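Local coordinates for ESX-5 secretion-associated protein EspG5 (PDB 6VJ5) that acts as a specific chaperone for cognate PE/PPE proteins of the ESX-5 secretion system and keeps PE/PPE dimers from aggregating, at residues P237-K245 with V278-T288; G250-A258 with A266-T274. All coordinates share one frame; numbering follows the deposited sequence.

Contact 1: residues P237-K245 with V278-T288; sequences PSASVLSLK and VQVGVKTVLDT
V285 packs against the 238-242 backbone, and its two methyls divide the work. From CB, which lies beside S240 O, CG1 runs anti to the backbone N (chi1 168°) and ends 3.5 Å from S238 OG, whereas CG2 turns to the other side, 3.7 Å from L242 N and close to S240 O and L242 CB. Further along the strand, L242 lays CD2 against the G281-V282 backbone, 4.2 Å from G281 C, where G281 has no side chain. The same CD2 is 3.9 Å from V282 CG2, the two side chains crossing at a slant. L244 CD1 continues the apolar row to V278 CG1.

Beside S238-S240, T288 OG1 turns back to donate to V285 O at 2.6 Å, while T288 O takes a weak, long but straight bond from A239 N (3.4 Å). S238 OG donates to S240 O at 2.9 Å and also bonds A227 N, which ties the loop to strand 221-231. S240 OG is hydrogen-bonded to Q256 O.

Helix 275-286 packs on the sheet face that carries L242 and L244, its 278-286 part running roughly antiparallel to strand 242-245, 151° apart. I150 and I155 of helix 147-159 pack on V282 and V278.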
loop_
_atom_site.group_PDB
_atom_site.type_symbol
_atom_site.label_atom_id
_atom_site.label_comp_id
_atom_site.label_asym_id
_atom_site.label_seq_id
_atom_site.Cartn_x
_atom_site.Cartn_y
_atom_site.Cartn_z
ATOM N N PRO C 237 15.939 -14.572 -13.213
ATOM C CA PRO C 237 15.331 -14.742 -14.534
ATOM C C PRO C 237 16.258 -15.498 -15.478
ATOM O O PRO C 237 17.456 -15.650 -15.231
ATOM C CB PRO C 237 15.144 -13.296 -15.007
ATOM C CG PRO C 237 16.384 -12.621 -14.475
ATOM C CD PRO C 237 16.676 -13.293 -13.124
ATOM N N SER C 238 15.678 -15.959 -16.583
ATOM C CA SER C 238 16.483 -16.529 -17.656
ATOM C C SER C 238 17.351 -15.438 -18.270
ATOM O O SER C 238 16.875 -14.331 -18.544
ATOM C CB SER C 238 15.598 -17.164 -18.725
ATOM O OG SER C 238 14.637 -16.245 -19.204
ATOM N N ALA C 239 18.633 -15.744 -18.475
ATOM C CA ALA C 239 19.540 -14.765 -19.059
ATOM C C ALA C 239 19.123 -14.383 -20.471
ATOM O O ALA C 239 19.513 -13.317 -20.958
ATOM C CB ALA C 239 20.971 -15.308 -19.064
ATOM N N SER C 240 18.319 -15.218 -21.124
ATOM C CA SER C 240 17.910 -15.022 -22.503
ATOM C C SER C 240 16.399 -14.865 -22.590
ATOM O O SER C 240 15.651 -15.441 -21.794
ATOM C CB SER C 240 18.350 -16.206 -23.375
ATOM O OG SER C 240 17.694 -16.184 -24.628
ATOM N N VAL C 241 15.958 -14.079 -23.569
ATOM C CA VAL C 241 14.545 -13.905 -23.876
ATOM C C VAL C 241 14.323 -14.295 -25.330
ATOM O O VAL C 241 15.153 -13.996 -26.194
ATOM C CB VAL C 241 14.076 -12.456 -23.632
ATOM C CG1 VAL C 241 12.574 -12.325 -23.899
ATOM C CG2 VAL C 241 14.412 -12.014 -22.215
ATOM N N LEU C 242 13.204 -14.960 -25.596
ATOM C CA LEU C 242 12.782 -15.279 -26.953
ATOM C C LEU C 242 11.776 -14.232 -27.406
ATOM O O LEU C 242 10.707 -14.098 -26.803
ATOM C CB LEU C 242 12.158 -16.671 -27.047
ATOM C CG LEU C 242 11.494 -16.993 -28.391
ATOM C CD1 LEU C 242 12.520 -17.004 -29.518
ATOM C CD2 LEU C 242 10.753 -18.328 -28.321
ATOM N N SER C 243 12.103 -13.515 -28.476
ATOM C CA SER C 243 11.198 -12.547 -29.081
ATOM C C SER C 243 10.799 -13.033 -30.469
ATOM O O SER C 243 11.663 -13.268 -31.321
ATOM C CB SER C 243 11.850 -11.167 -29.163
ATOM O OG SER C 243 11.003 -10.259 -29.841
ATOM N N LEU C 244 9.495 -13.175 -30.691
ATOM C CA LEU C 244 8.937 -13.435 -32.008
ATOM C C LEU C 244 8.250 -12.173 -32.508
ATOM O O LEU C 244 7.552 -11.497 -31.745
ATOM C CB LEU C 244 7.927 -14.579 -31.973
ATOM C CG LEU C 244 8.374 -15.883 -31.317
ATOM C CD1 LEU C 244 7.290 -16.934 -31.537
ATOM C CD2 LEU C 244 9.694 -16.356 -31.864
ATOM N N LYS C 245 8.441 -11.866 -33.793
ATOM C CA LYS C 245 7.856 -10.675 -34.396
ATOM C C LYS C 245 7.333 -10.989 -35.788
ATOM O O LYS C 245 7.980 -11.711 -36.553
ATOM C CB LYS C 245 8.880 -9.538 -34.491
ATOM C CG LYS C 245 9.485 -9.121 -33.163
ATOM C CD LYS C 245 10.578 -8.082 -33.367
ATOM C CE LYS C 245 11.269 -7.734 -32.060
ATOM N NZ LYS C 245 10.338 -7.094 -31.091
ATOM N N VAL C 278 11.622 -22.190 -33.141
ATOM C CA VAL C 278 10.873 -21.661 -32.007
ATOM C C VAL C 278 10.970 -22.618 -30.825
ATOM O O VAL C 278 11.028 -22.194 -29.665
ATOM C CB VAL C 278 9.410 -21.396 -32.404
ATOM C CG1 VAL C 278 8.596 -20.986 -31.184
ATOM C CG2 VAL C 278 9.343 -20.319 -33.473
ATOM N N GLN C 279 10.984 -23.924 -31.102
ATOM C CA GLN C 279 11.232 -24.902 -30.047
ATOM C C GLN C 279 12.651 -24.771 -29.507
ATOM O O GLN C 279 12.873 -24.884 -28.296
ATOM C CB GLN C 279 10.978 -26.316 -30.580
ATOM C CG GLN C 279 11.322 -27.454 -29.621
ATOM C CD GLN C 279 12.781 -27.882 -29.706
ATOM O OE1 GLN C 279 13.469 -27.977 -28.691
ATOM N NE2 GLN C 279 13.255 -28.147 -30.921
ATOM N N VAL C 280 13.623 -24.514 -30.385
ATOM C CA VAL C 280 14.995 -24.328 -29.925
ATOM C C VAL C 280 15.103 -23.082 -29.060
ATOM O O VAL C 280 15.860 -23.052 -28.082
ATOM C CB VAL C 280 15.956 -24.259 -31.125
ATOM C CG1 VAL C 280 17.362 -23.886 -30.664
ATOM C CG2 VAL C 280 15.969 -25.579 -31.880
ATOM N N GLY C 281 14.352 -22.035 -29.403
ATOM C CA GLY C 281 14.440 -20.800 -28.643
ATOM C C GLY C 281 13.853 -20.933 -27.253
ATOM O O GLY C 281 14.413 -20.416 -26.281
ATOM N N VAL C 282 12.716 -21.622 -27.138
ATOM C CA VAL C 282 12.122 -21.865 -25.827
ATOM C C VAL C 282 13.084 -22.663 -24.957
ATOM O O VAL C 282 13.330 -22.325 -23.793
ATOM C CB VAL C 282 10.768 -22.583 -25.976
ATOM C CG1 VAL C 282 10.274 -23.072 -24.620
ATOM C CG2 VAL C 282 9.756 -21.659 -26.644
ATOM N N LYS C 283 13.641 -23.739 -25.514
ATOM C CA LYS C 283 14.607 -24.536 -24.769
ATOM C C LYS C 283 15.788 -23.687 -24.320
ATOM O O LYS C 283 16.287 -23.845 -23.200
ATOM C CB LYS C 283 15.091 -25.704 -25.625
ATOM C CG LYS C 283 16.018 -26.660 -24.895
ATOM C CD LYS C 283 16.632 -27.678 -25.844
ATOM C CE LYS C 283 17.529 -28.649 -25.093
ATOM N NZ LYS C 283 16.737 -29.516 -24.173
ATOM N N THR C 284 16.253 -22.781 -25.186
ATOM C CA THR C 284 17.412 -21.960 -24.852
ATOM C C THR C 284 17.103 -20.989 -23.725
ATOM O O THR C 284 17.995 -20.655 -22.935
ATOM C CB THR C 284 17.885 -21.197 -26.089
ATOM O OG1 THR C 284 18.274 -22.128 -27.107
ATOM C CG2 THR C 284 19.060 -20.304 -25.746
ATOM N N VAL C 285 15.860 -20.521 -23.648
ATOM C CA VAL C 285 15.436 -19.715 -22.510
ATOM C C VAL C 285 15.521 -20.537 -21.233
ATOM O O VAL C 285 16.110 -20.110 -20.232
ATOM C CB VAL C 285 14.010 -19.185 -22.745
ATOM C CG1 VAL C 285 13.443 -18.604 -21.463
ATOM C CG2 VAL C 285 14.005 -18.156 -23.867
ATOM N N LEU C 286 14.942 -21.740 -21.256
ATOM C CA LEU C 286 14.871 -22.555 -20.049
ATOM C C LEU C 286 16.242 -23.051 -19.618
ATOM O O LEU C 286 16.480 -23.245 -18.421
ATOM C CB LEU C 286 13.930 -23.737 -20.277
ATOM C CG LEU C 286 12.479 -23.360 -20.576
ATOM C CD1 LEU C 286 11.644 -24.582 -20.921
ATOM C CD2 LEU C 286 11.871 -22.611 -19.390
ATOM N N ASP C 287 17.155 -23.262 -20.563
ATOM C CA ASP C 287 18.482 -23.746 -20.207
ATOM C C ASP C 287 19.402 -22.633 -19.725
ATOM O O ASP C 287 20.520 -22.927 -19.286
ATOM C CB ASP C 287 19.113 -24.475 -21.395
ATOM C CG ASP C 287 18.383 -25.764 -21.737
ATOM O OD1 ASP C 287 17.691 -26.303 -20.848
ATOM O OD2 ASP C 287 18.500 -26.239 -22.886
ATOM N N THR C 288 18.962 -21.375 -19.787
ATOM C CA THR C 288 19.715 -20.256 -19.237
ATOM C C THR C 288 19.209 -19.836 -17.860
ATOM O O THR C 288 19.655 -18.814 -17.330
ATOM C CB THR C 288 19.674 -19.054 -20.183
ATOM O OG1 THR C 288 18.313 -18.702 -20.471
ATOM C CG2 THR C 288 20.411 -19.366 -21.476
#

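Contact 2: residues G250-A258 with A266-T274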
loop_
_atom_site.group_PDB
_atom_site.type_symbol
_atom_site.label_atom_id
_atom_site.label_comp_id
_atom_site.label_asym_id
_atom_site.label_seq_id
_atom_site.Cartn_x
_atom_site.Cartn_y
_atom_site.Cartn_z
ATOM N N GLY C 250 7.450 -11.875 -42.989
ATOM C CA GLY C 250 7.281 -13.103 -42.235
ATOM C C GLY C 250 7.651 -12.932 -40.771
ATOM O O GLY C 250 8.007 -11.849 -40.302
ATOM N N ARG C 251 7.562 -14.058 -40.064
ATOM C CA ARG C 251 7.763 -14.098 -38.624
ATOM C C ARG C 251 9.207 -14.448 -38.296
ATOM O O ARG C 251 9.734 -15.457 -38.776
ATOM C CB ARG C 251 6.823 -15.121 -37.988
ATOM C CG ARG C 251 6.946 -15.230 -36.476
ATOM C CD ARG C 251 5.877 -16.154 -35.929
ATOM N NE ARG C 251 4.541 -15.600 -36.120
ATOM C CZ ARG C 251 3.435 -16.329 -36.200
ATOM N NH1 ARG C 251 3.508 -17.654 -36.111
ATOM N NH2 ARG C 251 2.258 -15.735 -36.369
ATOM N N ILE C 252 9.830 -13.619 -37.462
ATOM C CA ILE C 252 11.231 -13.765 -37.087
ATOM C C ILE C 252 11.320 -14.101 -35.606
ATOM O O ILE C 252 10.475 -13.693 -34.799
ATOM C CB ILE C 252 12.028 -12.480 -37.400
ATOM C CG1 ILE C 252 11.798 -12.057 -38.852
ATOM C CG2 ILE C 252 13.505 -12.684 -37.117
ATOM C CD1 ILE C 252 12.523 -10.784 -39.252
ATOM N N ALA C 253 12.364 -14.846 -35.250
ATOM C CA ALA C 253 12.631 -15.239 -33.873
ATOM C C ALA C 253 14.001 -14.724 -33.464
ATOM O O ALA C 253 14.982 -14.927 -34.184
ATOM C CB ALA C 253 12.578 -16.760 -33.709
ATOM N N LEU C 254 14.065 -14.077 -32.303
ATOM C CA LEU C 254 15.304 -13.542 -31.760
ATOM C C LEU C 254 15.496 -14.064 -30.348
ATOM O O LEU C 254 14.551 -14.087 -29.553
ATOM C CB LEU C 254 15.286 -12.012 -31.741
ATOM C CG LEU C 254 14.964 -11.329 -33.068
ATOM C CD1 LEU C 254 14.351 -9.963 -32.825
ATOM C CD2 LEU C 254 16.228 -11.206 -33.901
ATOM N N TYR C 255 16.720 -14.470 -30.031
ATOM C CA TYR C 255 16.998 -14.933 -28.680
ATOM C C TYR C 255 18.498 -15.043 -28.476
ATOM O O TYR C 255 19.253 -15.261 -29.427
ATOM C CB TYR C 255 16.334 -16.287 -28.414
ATOM C CG TYR C 255 16.839 -17.393 -29.314
ATOM C CD1 TYR C 255 17.967 -18.127 -28.973
ATOM C CD2 TYR C 255 16.191 -17.703 -30.503
ATOM C CE1 TYR C 255 18.431 -19.137 -29.785
ATOM C CE2 TYR C 255 16.652 -18.716 -31.324
ATOM C CZ TYR C 255 17.773 -19.429 -30.958
ATOM O OH TYR C 255 18.243 -20.437 -31.766
ATOM N N GLN C 256 18.918 -14.878 -27.225
ATOM C CA GLN C 256 20.299 -15.133 -26.850
ATOM C C GLN C 256 20.527 -16.632 -26.707
ATOM O O GLN C 256 19.607 -17.395 -26.400
ATOM C CB GLN C 256 20.643 -14.433 -25.537
ATOM C CG GLN C 256 20.972 -12.964 -25.683
ATOM C CD GLN C 256 21.042 -12.252 -24.347
ATOM O OE1 GLN C 256 22.098 -12.176 -23.718
ATOM N NE2 GLN C 256 19.910 -11.727 -23.905
ATOM N N GLN C 257 21.764 -17.051 -26.932
ATOM C CA GLN C 257 22.167 -18.430 -26.712
ATOM C C GLN C 257 22.951 -18.534 -25.412
ATOM O O GLN C 257 23.569 -17.568 -24.961
ATOM C CB GLN C 257 23.003 -18.936 -27.885
ATOM C CG GLN C 257 22.175 -19.173 -29.130
ATOM C CD GLN C 257 22.993 -19.706 -30.274
ATOM O OE1 GLN C 257 24.211 -19.531 -30.313
ATOM N NE2 GLN C 257 22.331 -20.371 -31.215
ATOM N N ALA C 258 22.904 -19.720 -24.806
ATOM C CA ALA C 258 23.555 -19.945 -23.521
ATOM C C ALA C 258 25.022 -19.537 -23.574
ATOM O O ALA C 258 25.753 -19.907 -24.497
ATOM C CB ALA C 258 23.426 -21.417 -23.127
ATOM N N ALA C 266 27.820 -11.644 -25.109
ATOM C CA ALA C 266 26.787 -12.603 -25.473
ATOM C C ALA C 266 26.472 -12.539 -26.964
ATOM O O ALA C 266 26.845 -11.597 -27.666
ATOM C CB ALA C 266 25.514 -12.348 -24.658
ATOM N N TRP C 267 25.748 -13.555 -27.435
ATOM C CA TRP C 267 25.392 -13.703 -28.842
ATOM C C TRP C 267 23.878 -13.726 -28.998
ATOM O O TRP C 267 23.185 -14.431 -28.256
ATOM C CB TRP C 267 25.992 -14.990 -29.426
ATOM C CG TRP C 267 27.484 -14.970 -29.475
ATOM C CD1 TRP C 267 28.341 -15.289 -28.464
ATOM C CD2 TRP C 267 28.300 -14.599 -30.591
ATOM N NE1 TRP C 267 29.640 -15.136 -28.879
ATOM C CE2 TRP C 267 29.643 -14.714 -30.183
ATOM C CE3 TRP C 267 28.027 -14.179 -31.896
ATOM C CZ2 TRP C 267 30.709 -14.428 -31.030
ATOM C CZ3 TRP C 267 29.088 -13.892 -32.737
ATOM C CH2 TRP C 267 30.411 -14.019 -32.301
ATOM N N LEU C 268 23.373 -12.959 -29.963
ATOM C CA LEU C 268 21.959 -12.957 -30.315
ATOM C C LEU C 268 21.764 -13.789 -31.576
ATOM O O LEU C 268 22.447 -13.572 -32.581
ATOM C CB LEU C 268 21.442 -11.534 -30.535
ATOM C CG LEU C 268 19.930 -11.403 -30.749
ATOM C CD1 LEU C 268 19.160 -11.664 -29.455
ATOM C CD2 LEU C 268 19.571 -10.038 -31.325
ATOM N N ALA C 269 20.846 -14.746 -31.509
ATOM C CA ALA C 269 20.489 -15.569 -32.652
ATOM C C ALA C 269 19.337 -14.913 -33.397
ATOM O O ALA C 269 18.322 -14.555 -32.791
ATOM C CB ALA C 269 20.094 -16.975 -32.203
ATOM N N ILE C 270 19.509 -14.732 -34.701
ATOM C CA ILE C 270 18.475 -14.195 -35.578
ATOM C C ILE C 270 18.079 -15.321 -36.519
ATOM O O ILE C 270 18.903 -15.790 -37.312
ATOM C CB ILE C 270 18.960 -12.962 -36.353
ATOM C CG1 ILE C 270 19.497 -11.916 -35.376
ATOM C CG2 ILE C 270 17.818 -12.382 -37.179
ATOM C CD1 ILE C 270 20.232 -10.777 -36.047
ATOM N N CYS C 271 16.830 -15.762 -36.424
ATOM C CA CYS C 271 16.387 -16.998 -37.046
ATOM C C CYS C 271 15.011 -16.815 -37.661
ATOM O O CYS C 271 14.248 -15.941 -37.237
ATOM C CB CYS C 271 16.329 -18.137 -36.014
ATOM S SG CYS C 271 17.933 -18.596 -35.315
ATOM N N PRO C 272 14.679 -17.606 -38.680
ATOM C CA PRO C 272 13.284 -17.673 -39.124
ATOM C C PRO C 272 12.472 -18.480 -38.128
ATOM O O PRO C 272 12.925 -19.509 -37.622
ATOM C CB PRO C 272 13.372 -18.369 -40.486
ATOM C CG PRO C 272 14.590 -19.237 -40.373
ATOM C CD PRO C 272 15.559 -18.502 -39.459
ATOM N N ALA C 273 11.265 -18.001 -37.839
ATOM C CA ALA C 273 10.449 -18.605 -36.793
ATOM C C ALA C 273 9.861 -19.946 -37.212
ATOM O O ALA C 273 8.637 -20.123 -37.197
ATOM C CB ALA C 273 9.325 -17.647 -36.390
ATOM N N THR C 274 10.715 -20.902 -37.568
ATOM C CA THR C 274 10.231 -22.237 -37.877
ATOM C C THR C 274 9.751 -22.923 -36.599
ATOM O O THR C 274 10.289 -22.675 -35.516
ATOM C CB THR C 274 11.324 -23.090 -38.517
ATOM O OG1 THR C 274 12.393 -23.288 -37.580
ATOM C CG2 THR C 274 11.862 -22.423 -39.770
#
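Strands 250-256 and 267-272 pair in antiparallel register with A253-C271 and Y255-A269 as hydrogen-bonded pairs, the bond from A269 N to Y255 O being the shortest at 2.7 Å. Bonds from A273 N to R251 O and from Q257 N to W267 O extend the pairing at both ends.

Y255 makes the ring contact on the face it shares with A253, A269 and C271. Its CG stands between the backbone N and the carbonyl carbon (chi1 62°), swinging the ring across to the partner strand, where A269 CB makes a CH-pi contact over one face, 3.8 Å from the ring centroid and shifted toward the rim. C271 SG approaches obliquely, 4.0 Å from Y255 OH. At the R251-A273 end, R251 CG lies 3.4 Å from A273 CB; the guanidinium goes on to salt bridges with D246 and E159.

On the other face L254 and I270 run alongside each other, L254 CD2 3.7 Å from I270 CG1. L268 CD1 folds back against the Y255 carbonyl.

The hairpin sits between strand 234-247 and strand 172-175, the latter outermost within this chain; M179 of helix 176-188 packs on L268 and I270, and Q256 NE2 bonds a polar side chain of another protein's chain.

Contacts 1 and 2 have centres about 9 Å apart and share the long antiparallel sheet, in which strands 234-247, 250-256 and 267-272 are consecutive neighbours. Along the chain the order is strand 234-247, the two strands of contact 2, then helix 275-286, so that contact 1 brings back together the ends of a segment that contains the whole hairpin. Backbone hydrogen bonds from L254 N to S243 O and from I252 N to K245 O probably join the two directly. T274 caps the helix start by bonding L277 N. The helix and another protein's chain lie on opposite faces of the sheet, the latter at V241, S243, L254 and L268, consistent with chaperone binding.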